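Local atomic coordinates of MFP2b (Ascaris suum, PDB entry 2BJR), a protein that probably promotes polymerization of the major sperm protein (MSP) in the amoeboid motility of nematode sperm, and binds a zinc ion. Residues M33-W38 with S117-W122. Sequence-based numbering, arbitrary orientation.
With SO4 (sulfate ion), chain E.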
# COMPACT_ATOMS: atom_id res chain seq x y z
N MSE A 33 2.35 4.68 2.65
CA MSE A 33 3.06 5.95 2.53
C MSE A 33 2.78 6.47 1.13
O MSE A 33 3.11 5.79 0.16
CB MSE A 33 4.56 5.77 2.77
CG MSE A 33 5.33 7.06 2.80
SE MSE A 33 7.20 6.70 3.29
CE MSE A 33 6.81 6.00 5.14
N TYR A 34 2.19 7.68 1.02
CA TYR A 34 1.72 8.25 -0.24
C TYR A 34 2.34 9.64 -0.46
O TYR A 34 2.59 10.36 0.50
CB TYR A 34 0.19 8.33 -0.30
CG TYR A 34 -0.52 7.03 -0.00
CD1 TYR A 34 -0.74 6.60 1.30
CD2 TYR A 34 -1.05 6.27 -1.03
CE1 TYR A 34 -1.38 5.40 1.56
CE2 TYR A 34 -1.72 5.10 -0.77
CZ TYR A 34 -1.89 4.68 0.49
OH TYR A 34 -2.61 3.54 0.69
N VAL A 35 2.53 9.99 -1.73
CA VAL A 35 3.15 11.24 -2.12
C VAL A 35 2.15 12.37 -1.87
O VAL A 35 1.02 12.38 -2.43
CB VAL A 35 3.62 11.21 -3.63
CG1 VAL A 35 4.35 12.48 -3.94
CG2 VAL A 35 4.52 10.02 -3.87
N ALA A 36 2.58 13.37 -1.11
CA ALA A 36 1.72 14.46 -0.67
C ALA A 36 2.36 15.80 -0.86
O ALA A 36 3.58 15.93 -1.02
CB ALA A 36 1.30 14.30 0.76
N LEU A 37 1.50 16.79 -0.91
CA LEU A 37 1.87 18.18 -1.25
C LEU A 37 1.11 19.18 -0.38
O LEU A 37 -0.10 19.07 -0.15
CB LEU A 37 1.57 18.44 -2.73
CG LEU A 37 1.72 19.90 -3.24
CD1 LEU A 37 3.20 20.36 -3.19
CD2 LEU A 37 1.14 19.95 -4.66
N TRP A 38 1.83 20.20 0.07
CA TRP A 38 1.24 21.29 0.87
C TRP A 38 1.88 22.61 0.43
O TRP A 38 2.92 22.63 -0.23
CB TRP A 38 1.51 21.00 2.35
CG TRP A 38 0.92 21.99 3.37
CD1 TRP A 38 -0.38 22.23 3.67
CD2 TRP A 38 1.69 22.82 4.24
NE1 TRP A 38 -0.47 23.19 4.66
CE2 TRP A 38 0.79 23.56 5.03
CE3 TRP A 38 3.05 23.02 4.42
CZ2 TRP A 38 1.21 24.49 5.99
CZ3 TRP A 38 3.47 23.94 5.40
CH2 TRP A 38 2.55 24.64 6.16
N SER A 117 10.18 22.25 -5.57
CA SER A 117 10.13 21.10 -4.67
C SER A 117 9.87 19.86 -5.50
O SER A 117 9.02 19.86 -6.41
CB SER A 117 9.07 21.30 -3.63
OG SER A 117 8.78 20.11 -2.91
N PHE A 118 10.59 18.79 -5.18
CA PHE A 118 10.20 17.49 -5.70
C PHE A 118 10.26 16.40 -4.65
O PHE A 118 11.12 16.44 -3.76
CB PHE A 118 11.02 17.09 -6.87
CG PHE A 118 12.46 17.14 -6.67
CD1 PHE A 118 13.19 15.98 -6.48
CD2 PHE A 118 13.14 18.34 -6.83
CE1 PHE A 118 14.58 16.03 -6.36
CE2 PHE A 118 14.52 18.39 -6.70
CZ PHE A 118 15.24 17.26 -6.48
N PRO A 119 9.35 15.46 -4.73
CA PRO A 119 9.40 14.32 -3.80
C PRO A 119 10.70 13.54 -3.89
O PRO A 119 11.25 13.38 -5.00
CB PRO A 119 8.22 13.47 -4.23
CG PRO A 119 7.30 14.42 -4.94
CD PRO A 119 8.19 15.38 -5.64
N ILE A 120 11.18 13.07 -2.74
CA ILE A 120 12.36 12.22 -2.68
C ILE A 120 12.14 11.15 -1.61
O ILE A 120 11.71 11.44 -0.48
CB ILE A 120 13.64 13.05 -2.50
CG1 ILE A 120 14.88 12.19 -2.64
CG2 ILE A 120 13.65 13.84 -1.21
CD1 ILE A 120 16.16 13.05 -2.80
N LEU A 121 12.37 9.91 -2.02
CA LEU A 121 12.22 8.74 -1.15
C LEU A 121 13.56 8.20 -0.72
O LEU A 121 14.34 7.71 -1.52
CB LEU A 121 11.41 7.68 -1.87
CG LEU A 121 11.14 6.44 -1.02
CD1 LEU A 121 10.23 6.70 0.17
CD2 LEU A 121 10.53 5.40 -1.93
N TRP A 122 13.81 8.27 0.57
CA TRP A 122 14.96 7.68 1.22
C TRP A 122 14.62 6.21 1.49
O TRP A 122 14.30 5.84 2.59
CB TRP A 122 15.28 8.45 2.50
CG TRP A 122 16.56 8.13 3.20
CD1 TRP A 122 17.51 7.19 2.86
CD2 TRP A 122 17.03 8.76 4.38
NE1 TRP A 122 18.52 7.18 3.80
CE2 TRP A 122 18.26 8.15 4.73
CE3 TRP A 122 16.53 9.78 5.20
CZ2 TRP A 122 18.99 8.54 5.87
CZ3 TRP A 122 17.24 10.16 6.30
CH2 TRP A 122 18.47 9.56 6.62
S SO4 E . 21.68 5.21 4.48
O1 SO4 E . 21.08 5.51 3.17
O2 SO4 E . 20.70 5.55 5.48
O3 SO4 E . 22.02 3.77 4.46
O4 SO4 E . 22.89 5.99 4.62
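V35 and P119 touch where two antiparallel sheets of the first motility-protein family region face each other, a small worked example of two strands from different sheets meeting through apolar side chains. CG1 of V35 comes within 3.7 Å of CG of P119, and the methyl meets the pyrrolidine ring at its CB-CG edge rather than over a face, the two side chains crossing at about a right angle. That methyl reaches the ring because it stands anti to the backbone N of V35 (chi1 -175°). Toward the start of 33-38 and the end of 117-122, the selenium of M33, a selenomethionine, lies 4.3 Å from CD1 of L121, a looser touch. L131 of strand 130-135 packs against both M33 and L121, and H46 of strand 43-52 against P119.

A polar link between the sheets runs beside this pair, from S117 OG to H46 ND1 on strand 43-52, while the backbone of V35 bonds to V25 and L80. At the far end W122 points its indole edge at a sulfate, probably from the crystallisation liquor, with the sulfur in the ring plane. NE1 donates to O1 at 3.1 Å. A second, more bent bond runs from NE1 to O2 at 3.2 Å (135°).

With just 121 Å² buried between the segments and nothing polar pairing them, the chemistry implies that they meet through dispersion and the hydrophobic effect.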